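Local coordinates for protein alpha-1,3-glucanase (Bacillus circulans, PDB 5ZRU) that hydrolyses the alpha-1,3-glucosidic linkages of alpha-1,3-glucan as a member of glycoside hydrolase family 87, represented here by its catalytic unit, at residues A[504-509]-A[530-535]; A[470-473]-A[477-480]; A[540-545]-A[551-556]; A[500-505]-A[513-518]. All blocks are in the same frame, centred on the assembly; numbering follows the deposited sequence.

Contact 1 (A[504-509]-A[530-535])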
# COMPACT_ATOMS: atom_id res chain seq x y z
N PHE A 504 -12.79 5.59 19.74
CA PHE A 504 -13.31 6.94 19.50
C PHE A 504 -12.61 7.92 20.43
O PHE A 504 -12.52 7.66 21.63
CB PHE A 504 -14.81 7.09 19.82
CG PHE A 504 -15.74 6.16 19.11
CD1 PHE A 504 -15.84 4.83 19.48
CD2 PHE A 504 -16.59 6.65 18.13
CE1 PHE A 504 -16.74 3.99 18.85
CE2 PHE A 504 -17.50 5.80 17.49
CZ PHE A 504 -17.56 4.49 17.85
N GLY A 505 -12.21 9.07 19.91
CA GLY A 505 -11.67 10.07 20.81
C GLY A 505 -11.51 11.44 20.17
O GLY A 505 -11.88 11.66 19.01
N TYR A 506 -10.93 12.34 20.97
CA TYR A 506 -10.91 13.80 20.77
C TYR A 506 -12.32 14.35 20.86
O TYR A 506 -13.29 13.58 20.91
CB TYR A 506 -10.19 14.18 19.46
CG TYR A 506 -8.69 14.00 19.61
CD1 TYR A 506 -8.13 12.74 19.63
CD2 TYR A 506 -7.85 15.10 19.79
CE1 TYR A 506 -6.76 12.55 19.79
CE2 TYR A 506 -6.46 14.92 19.96
CZ TYR A 506 -5.94 13.63 19.96
OH TYR A 506 -4.59 13.40 20.12
N GLY A 507 -12.46 15.67 20.94
CA GLY A 507 -13.66 16.31 21.41
C GLY A 507 -14.57 16.94 20.37
O GLY A 507 -15.55 17.58 20.75
N GLY A 508 -14.30 16.73 19.08
CA GLY A 508 -15.07 17.41 18.06
C GLY A 508 -16.49 16.89 17.87
O GLY A 508 -17.30 17.57 17.24
N GLY A 509 -16.78 15.70 18.37
CA GLY A 509 -18.13 15.17 18.34
C GLY A 509 -18.26 13.96 17.43
O GLY A 509 -17.54 13.80 16.44
N THR A 530 -0.29 0.17 29.39
CA THR A 530 -0.11 1.61 29.44
C THR A 530 -0.95 2.29 28.36
O THR A 530 -1.26 1.69 27.33
CB THR A 530 1.37 1.98 29.28
OG1 THR A 530 1.89 1.38 28.09
CG2 THR A 530 2.18 1.48 30.46
N SER A 531 -1.32 3.54 28.61
CA SER A 531 -2.24 4.25 27.73
C SER A 531 -1.80 5.70 27.57
O SER A 531 -1.46 6.37 28.55
CB SER A 531 -3.68 4.18 28.27
OG SER A 531 -4.56 5.01 27.52
N ARG A 532 -1.82 6.17 26.33
CA ARG A 532 -1.63 7.60 26.08
C ARG A 532 -2.81 8.40 26.62
O ARG A 532 -2.62 9.40 27.32
CB ARG A 532 -1.45 7.86 24.59
CG ARG A 532 -1.36 9.35 24.21
CD ARG A 532 -1.34 9.49 22.69
NE ARG A 532 -1.24 10.87 22.23
CZ ARG A 532 -1.48 11.25 20.97
NH1 ARG A 532 -1.85 10.35 20.07
NH2 ARG A 532 -1.35 12.52 20.62
N PHE A 533 -4.03 7.96 26.32
CA PHE A 533 -5.20 8.81 26.51
C PHE A 533 -5.90 8.61 27.85
O PHE A 533 -6.58 9.53 28.31
CB PHE A 533 -6.23 8.57 25.40
CG PHE A 533 -5.74 8.91 24.03
CD1 PHE A 533 -5.37 10.23 23.72
CD2 PHE A 533 -5.65 7.94 23.05
CE1 PHE A 533 -4.92 10.55 22.45
CE2 PHE A 533 -5.20 8.26 21.78
CZ PHE A 533 -4.84 9.57 21.47
N SER A 534 -5.76 7.45 28.47
CA SER A 534 -6.62 7.09 29.59
C SER A 534 -5.80 6.42 30.67
O SER A 534 -4.56 6.38 30.62
CB SER A 534 -7.76 6.17 29.13
OG SER A 534 -8.26 6.56 27.87
N SER A 535 -6.50 5.90 31.67
CA SER A 535 -5.86 5.09 32.67
C SER A 535 -5.49 3.74 32.07
O SER A 535 -6.03 3.34 31.03
CB SER A 535 -6.81 4.91 33.85
OG SER A 535 -8.09 4.54 33.39
O HOH W 1 -2.88 12.16 18.02

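Contact 2 (A[470-473]-A[477-480])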
# COMPACT_ATOMS: atom_id res chain seq x y z
N GLY A 470 1.00 6.29 21.26
CA GLY A 470 -0.34 6.06 21.76
C GLY A 470 -1.06 4.96 21.01
O GLY A 470 -0.67 4.55 19.91
N GLU A 471 -2.16 4.51 21.62
CA GLU A 471 -2.98 3.44 21.07
C GLU A 471 -3.88 3.95 19.94
O GLU A 471 -4.25 5.13 19.89
CB GLU A 471 -3.85 2.81 22.18
CG GLU A 471 -4.79 3.78 22.88
CD GLU A 471 -4.18 4.48 24.11
OE1 GLU A 471 -2.94 4.51 24.25
OE2 GLU A 471 -4.95 5.02 24.93
N ARG A 472 -4.22 3.04 19.02
CA ARG A 472 -5.18 3.28 17.96
C ARG A 472 -6.03 2.03 17.79
O ARG A 472 -5.52 0.91 17.92
CB ARG A 472 -4.50 3.63 16.62
CG ARG A 472 -3.74 4.96 16.63
CD ARG A 472 -4.71 6.13 16.60
NE ARG A 472 -4.02 7.40 16.82
CZ ARG A 472 -4.65 8.57 16.90
NH1 ARG A 472 -5.97 8.63 16.75
NH2 ARG A 472 -3.96 9.69 17.11
N GLY A 473 -7.31 2.22 17.49
CA GLY A 473 -8.18 1.09 17.27
C GLY A 473 -7.88 0.40 15.95
O GLY A 473 -7.27 0.97 15.05
N LEU A 477 -11.50 6.31 15.10
CA LEU A 477 -12.23 7.51 14.73
C LEU A 477 -11.82 8.63 15.68
O LEU A 477 -11.93 8.50 16.90
CB LEU A 477 -13.74 7.27 14.79
CG LEU A 477 -14.24 6.02 14.03
CD1 LEU A 477 -15.74 5.84 14.24
CD2 LEU A 477 -13.92 6.13 12.53
N GLU A 478 -11.38 9.74 15.10
CA GLU A 478 -10.80 10.84 15.87
C GLU A 478 -11.47 12.14 15.44
O GLU A 478 -11.32 12.56 14.29
CB GLU A 478 -9.29 10.90 15.65
CG GLU A 478 -8.61 12.05 16.37
CD GLU A 478 -7.15 12.18 15.97
OE1 GLU A 478 -6.40 11.20 16.11
OE2 GLU A 478 -6.78 13.27 15.48
N ALA A 479 -12.23 12.75 16.34
CA ALA A 479 -12.88 14.03 16.05
C ALA A 479 -11.93 15.13 16.52
O ALA A 479 -12.14 15.82 17.51
CB ALA A 479 -14.25 14.12 16.71
N SER A 480 -10.83 15.23 15.76
CA SER A 480 -9.71 16.09 16.13
C SER A 480 -10.16 17.53 16.29
O SER A 480 -9.83 18.19 17.29
CB SER A 480 -8.62 16.00 15.05
OG SER A 480 -8.71 14.76 14.32

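Contact 3 (A[540-545]-A[551-556]). With CA (calcium ion), chain K.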
# COMPACT_ATOMS: atom_id res chain seq x y z
N ALA A 540 -9.84 -3.43 24.61
CA ALA A 540 -11.26 -3.69 24.70
C ALA A 540 -11.89 -3.89 23.32
O ALA A 540 -11.28 -3.61 22.28
CB ALA A 540 -11.98 -2.54 25.42
N ALA A 541 -13.14 -4.35 23.32
CA ALA A 541 -13.93 -4.37 22.09
C ALA A 541 -14.24 -2.95 21.61
O ALA A 541 -14.10 -2.64 20.43
CB ALA A 541 -15.22 -5.15 22.30
N ILE A 542 -14.70 -2.09 22.52
CA ILE A 542 -15.04 -0.71 22.20
C ILE A 542 -14.42 0.19 23.25
O ILE A 542 -14.56 -0.07 24.45
CB ILE A 542 -16.56 -0.49 22.14
CG1 ILE A 542 -17.20 -1.49 21.16
CG2 ILE A 542 -16.88 0.94 21.75
CD1 ILE A 542 -18.74 -1.53 21.23
N TYR A 543 -13.80 1.27 22.80
CA TYR A 543 -13.00 2.17 23.63
C TYR A 543 -13.32 3.60 23.24
O TYR A 543 -13.30 3.94 22.06
CB TYR A 543 -11.51 1.87 23.42
CG TYR A 543 -10.51 2.84 24.00
CD1 TYR A 543 -10.56 3.22 25.34
CD2 TYR A 543 -9.45 3.31 23.22
CE1 TYR A 543 -9.60 4.10 25.87
CE2 TYR A 543 -8.50 4.17 23.74
CZ TYR A 543 -8.58 4.56 25.07
OH TYR A 543 -7.61 5.39 25.58
N THR A 544 -13.62 4.46 24.22
CA THR A 544 -13.63 5.89 23.96
C THR A 544 -12.77 6.59 25.00
O THR A 544 -12.67 6.16 26.16
CB THR A 544 -15.05 6.50 23.94
OG1 THR A 544 -15.46 6.84 25.27
CG2 THR A 544 -16.08 5.54 23.29
N TYR A 545 -12.12 7.66 24.56
CA TYR A 545 -11.41 8.58 25.45
C TYR A 545 -11.95 9.99 25.27
O TYR A 545 -11.24 10.98 25.46
CB TYR A 545 -9.89 8.51 25.23
CG TYR A 545 -9.43 8.78 23.82
CD1 TYR A 545 -9.51 7.78 22.84
CD2 TYR A 545 -8.89 10.01 23.46
CE1 TYR A 545 -9.10 8.02 21.54
CE2 TYR A 545 -8.46 10.25 22.15
CZ TYR A 545 -8.56 9.24 21.20
OH TYR A 545 -8.15 9.46 19.91
N ALA A 551 -22.67 6.41 19.58
CA ALA A 551 -22.51 5.35 18.58
C ALA A 551 -23.52 4.26 18.88
O ALA A 551 -23.78 3.95 20.04
CB ALA A 551 -21.09 4.77 18.58
N THR A 552 -24.08 3.67 17.82
CA THR A 552 -25.10 2.62 17.95
C THR A 552 -24.59 1.35 17.29
O THR A 552 -24.15 1.38 16.13
CB THR A 552 -26.42 3.06 17.31
OG1 THR A 552 -26.90 4.23 17.97
CG2 THR A 552 -27.46 1.94 17.42
N PHE A 553 -24.63 0.25 18.04
CA PHE A 553 -24.28 -1.07 17.54
C PHE A 553 -25.54 -1.92 17.47
O PHE A 553 -26.31 -1.98 18.44
CB PHE A 553 -23.25 -1.74 18.45
CG PHE A 553 -21.86 -1.19 18.31
CD1 PHE A 553 -21.54 0.07 18.80
CD2 PHE A 553 -20.86 -1.94 17.70
CE1 PHE A 553 -20.25 0.59 18.67
CE2 PHE A 553 -19.57 -1.43 17.57
CZ PHE A 553 -19.26 -0.17 18.06
N ASN A 554 -25.77 -2.55 16.32
CA ASN A 554 -26.81 -3.56 16.16
C ASN A 554 -26.14 -4.87 15.79
O ASN A 554 -25.31 -4.91 14.87
CB ASN A 554 -27.80 -3.15 15.06
CG ASN A 554 -28.52 -1.85 15.37
OD1 ASN A 554 -29.45 -1.83 16.18
ND2 ASN A 554 -28.10 -0.76 14.73
N ASN A 555 -26.49 -5.95 16.49
CA ASN A 555 -25.95 -7.28 16.21
C ASN A 555 -24.42 -7.28 16.29
O ASN A 555 -23.71 -7.54 15.32
CB ASN A 555 -26.42 -7.80 14.84
CG ASN A 555 -25.97 -9.22 14.59
OD1 ASN A 555 -25.83 -10.00 15.53
ND2 ASN A 555 -25.73 -9.56 13.32
N LEU A 556 -23.92 -6.99 17.49
CA LEU A 556 -22.50 -7.08 17.79
C LEU A 556 -22.22 -8.42 18.44
O LEU A 556 -22.95 -8.85 19.34
CB LEU A 556 -22.10 -5.94 18.74
CG LEU A 556 -20.69 -6.05 19.34
CD1 LEU A 556 -19.63 -5.91 18.26
CD2 LEU A 556 -20.51 -5.01 20.43
CA CA K . -25.42 -12.11 15.39

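Contact 4 (A[500-505]-A[513-518])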
# COMPACT_ATOMS: atom_id res chain seq x y z
N SER A 500 -7.41 -2.03 21.31
CA SER A 500 -8.87 -2.06 21.25
C SER A 500 -9.36 -2.14 19.80
O SER A 500 -8.77 -1.55 18.89
CB SER A 500 -9.48 -0.84 21.94
OG SER A 500 -9.21 -0.88 23.34
N ALA A 501 -10.46 -2.87 19.59
CA ALA A 501 -10.95 -3.08 18.23
C ALA A 501 -11.51 -1.79 17.63
O ALA A 501 -11.22 -1.45 16.48
CB ALA A 501 -12.02 -4.18 18.21
N ILE A 502 -12.34 -1.07 18.37
CA ILE A 502 -12.97 0.15 17.88
C ILE A 502 -12.71 1.26 18.89
O ILE A 502 -13.00 1.09 20.08
CB ILE A 502 -14.49 -0.04 17.66
CG1 ILE A 502 -14.74 -1.21 16.72
CG2 ILE A 502 -15.11 1.23 17.09
CD1 ILE A 502 -16.21 -1.60 16.65
N GLN A 503 -12.16 2.39 18.41
CA GLN A 503 -11.68 3.47 19.28
C GLN A 503 -12.23 4.81 18.80
O GLN A 503 -12.15 5.13 17.61
CB GLN A 503 -10.14 3.51 19.29
CG GLN A 503 -9.50 4.73 19.95
CD GLN A 503 -8.00 4.55 20.15
OE1 GLN A 503 -7.55 3.46 20.48
NE2 GLN A 503 -7.23 5.62 19.96
N PHE A 504 -12.79 5.59 19.74
CA PHE A 504 -13.31 6.94 19.50
C PHE A 504 -12.61 7.92 20.43
O PHE A 504 -12.52 7.66 21.63
CB PHE A 504 -14.81 7.09 19.82
CG PHE A 504 -15.74 6.16 19.11
CD1 PHE A 504 -15.84 4.83 19.48
CD2 PHE A 504 -16.59 6.65 18.13
CE1 PHE A 504 -16.74 3.99 18.85
CE2 PHE A 504 -17.50 5.80 17.49
CZ PHE A 504 -17.56 4.49 17.85
N GLY A 505 -12.21 9.07 19.91
CA GLY A 505 -11.67 10.07 20.81
C GLY A 505 -11.51 11.44 20.17
O GLY A 505 -11.88 11.66 19.01
N ILE A 513 -23.24 7.66 14.05
CA ILE A 513 -22.26 6.61 13.76
C ILE A 513 -22.91 5.28 14.10
O ILE A 513 -23.24 5.04 15.27
CB ILE A 513 -20.96 6.80 14.54
CG1 ILE A 513 -20.47 8.26 14.49
CG2 ILE A 513 -19.90 5.82 14.03
CD1 ILE A 513 -20.17 8.79 13.08
N VAL A 514 -23.06 4.40 13.10
CA VAL A 514 -23.80 3.15 13.26
C VAL A 514 -22.92 1.98 12.86
O VAL A 514 -22.26 2.02 11.81
CB VAL A 514 -25.10 3.15 12.44
CG1 VAL A 514 -25.84 1.83 12.63
CG2 VAL A 514 -25.98 4.34 12.84
N PHE A 515 -22.92 0.93 13.68
CA PHE A 515 -22.13 -0.28 13.46
C PHE A 515 -23.09 -1.47 13.45
O PHE A 515 -23.62 -1.85 14.50
CB PHE A 515 -21.11 -0.48 14.58
CG PHE A 515 -19.95 0.46 14.55
CD1 PHE A 515 -20.04 1.73 15.09
CD2 PHE A 515 -18.72 0.04 14.03
CE1 PHE A 515 -18.95 2.59 15.09
CE2 PHE A 515 -17.62 0.89 14.02
CZ PHE A 515 -17.75 2.17 14.55
N ASN A 516 -23.28 -2.09 12.28
CA ASN A 516 -24.20 -3.21 12.18
C ASN A 516 -23.45 -4.49 11.83
O ASN A 516 -22.54 -4.47 10.99
CB ASN A 516 -25.28 -2.94 11.12
CG ASN A 516 -26.19 -1.76 11.49
OD1 ASN A 516 -26.40 -1.47 12.66
ND2 ASN A 516 -26.70 -1.07 10.49
N ASN A 517 -23.81 -5.60 12.48
CA ASN A 517 -23.26 -6.92 12.16
C ASN A 517 -21.73 -6.92 12.27
O ASN A 517 -21.02 -7.29 11.33
CB ASN A 517 -23.69 -7.39 10.75
CG ASN A 517 -25.18 -7.17 10.48
OD1 ASN A 517 -26.02 -7.29 11.37
ND2 ASN A 517 -25.51 -6.87 9.22
N ILE A 518 -21.23 -6.51 13.43
CA ILE A 518 -19.80 -6.48 13.71
C ILE A 518 -19.44 -7.73 14.51
O ILE A 518 -20.11 -8.06 15.50
CB ILE A 518 -19.41 -5.22 14.50
CG1 ILE A 518 -19.99 -3.95 13.84
CG2 ILE A 518 -17.88 -5.13 14.67
CD1 ILE A 518 -19.57 -3.69 12.42

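Contact 1 (A[504-509]-A[530-535])
Tyr-506 and Phe-533 carry the apolar part of this small surface contact. Tyr-506 CE1 lies 3.8 Å from Phe-533 CE1, and the two side chains cross at about a right angle with ring planes 80° apart. The phenol oxygen arrives at the edge of the other ring, Tyr-506 OH being 3.7 Å from Phe-533 CE1. Within the loop, Arg-532, with CG anti to the backbone N (chi1 175°) and the chain extended to NE, runs past the Phe-533 ring and sets CD over one face, toward the rim; from outside the loop, Tyr-545 stacks on the ring.

The polar part is indirect. Tyr-506 OH stands over one face of the guanidinium, 3.4 Å from Arg-532 NH2, a poor direction for a hydrogen bond. A water does the joining: it accepts from Arg-532 NH1 at 2.9 Å and is hydrogen-bonded to Tyr-506 OH at 3.0 Å.

A local ST motif shapes the loop, Ser-534 N donating to Ser-531 OG at 2.9 Å, and Glu-471 also holds Ser-531 OG. The contact thus joins the turn leaving strand 502-505 of the parallel beta-helix to the long loop between strands 513-523 and 542-544. With no direct hydrogen bond across it, the fit rests on ring packing and one bridging water, a polar coupling probably softer than a direct bond.

Contact 2 (A[470-473]-A[477-480])
Arg-472 leaves an extended but irregular loop and meets Glu-478 at the end of strand 475-478, just before the chain bends through an inverse gamma turn centred on Ala-479. The strand belongs to the parallel beta-helix of the catalytic domain, of the pectate lyase-like kind, and the contact folds the loop that enters the strand back on the strand's own end.

One salt bridge makes the contact, and it is forked on a single carboxylate oxygen. Arg-472 NH1 donates to Glu-478 OE1 at 2.7 Å with an N-H...O angle of 141°, and Arg-472 NH2 adds a weak bond to Glu-478 OE1 at 3.0 Å. The oxygen lies near the edge of the guanidinium, a little tilted from its plane, and is approached almost in line with its C-O bond. The two side chains reach each other differently: the arginine bends at chi2 (-74°), whereas the glutamate runs out straight from the strand.

Two further carboxylates share the arginine, Asp-476 pairing with NH1 and Asp-466 with NE, so the cation sits among three acids, which probably balance its charge and fix the rotation of the guanidinium. The Arg-472 side chain lies about 10 Å from that of Asp-376, a residue known to bind calcium in this protein, though not in this chain. The second oxygen of the glutamate is occupied too: Ser-480 OG donates to Glu-478 OE2 at 2.7 Å, coming from the anti side, 23° out of the carboxylate plane.

Contact 3 (A[540-545]-A[551-556])
This is a buried apolar contact across the interior of the parallel beta-helix, between strand 542-544 on one wall and the corner region of strand 550-561 on another. Its centre is the methyl end of Ile-542 resting on Phe-553: the two side chains come from opposite directions, and Ile-542 CD1 stands 3.6 Å from the centroid of the Phe-553 ring, 18° off the ring normal, a CH-pi contact over the face. The closest carbon is at the ring tip, Ile-542 CD1 to Phe-553 CZ being 3.5 Å. With CG1 anti to its carbonyl carbon (chi1 -54°), the isoleucine sends its longer branch inward, and the same methyl meets Leu-556 CD2 at 4.0 Å.

The backbones stay well apart, the interval being filled by side chains; the nearest CA atoms, those of Ile-542 and Ala-551, are 10.3 Å from each other. On the ring face turned away from Ile-542, Phe-515 of the adjoining strand stacks against Phe-553. Between Phe-553 and Leu-556 the chain turns a corner at Asn-554 and Asn-555. Here Asn-555 ND2 bonds to Asn-517 OD1 and Asn-554 ND2 to Asn-516 OD1, two neighbouring asparagine pairs bonded from coil to coil, reminiscent of the asparagine ladder of pectate lyases. Asn-555, its backbone in the left-handed region, turns outward from the core and gives Asn-555 OD1 to a calcium ion at 2.2 Å.

Contact 4 (A[500-505]-A[513-518])
Phe-515 lies under the groove between Ile-502 and Phe-504, both of which approach from the same side of its ring plane. Ile-502 slides past it in the opposite direction, with CG2 anti to the backbone N and CG1 beside it (chi1 -56°), which lays both branches against the ring: Ile-502 CG2 touches Phe-515 CZ at 3.8 Å, while Ile-502 CD1 lies 3.9 Å from Phe-515 CE2. Farther round the rim Phe-504 comes head-on and edge first, with Phe-504 CZ 3.6 Å from Phe-515 CE1. Strands 502-505 and 513-516 face each other across the interior of the right-handed parallel beta-helix; their short axes run antiparallel, at 172°, and approach to 11.9 Å, a gap bridged by side chains alone. Within the same core Phe-489 of strand 487-495 stacks on Phe-515, which with Phe-553 makes an aromatic row from coil to coil.

Two smaller bumps finish the fit. Ile-513 CG2 packs at the edge of the other aromatic, 4.2 Å from Phe-504 CE2. Beyond the corner at Asn-517, Ile-518 turns back inward, and Ile-518 CG2 reaches Ile-502 CD1 more loosely, at 4.4 Å.

Overall arrangement
From the N-terminal side, contact 2 comes first, closing the short loop that enters strand 475-478. Contact 4 then closes the connection, with its short strand 510-511, between strands 502-505 and 513-523, and contact 1, beginning on the same strand 502-505, overlaps it and closes later, so these two interleave. Contact 3 follows in series. Strands 475-478, 502-505 and 542-544 adjoin on one wall, strands 513-523 and 550-561 on another, so contacts 4 and 3 join the same walls one turn apart, their centres 5 Å from each other. Contacts 1 and 2 lie outside that core and are linked through Ser-531 and Glu-471, tying a surface loop to the beta-helix.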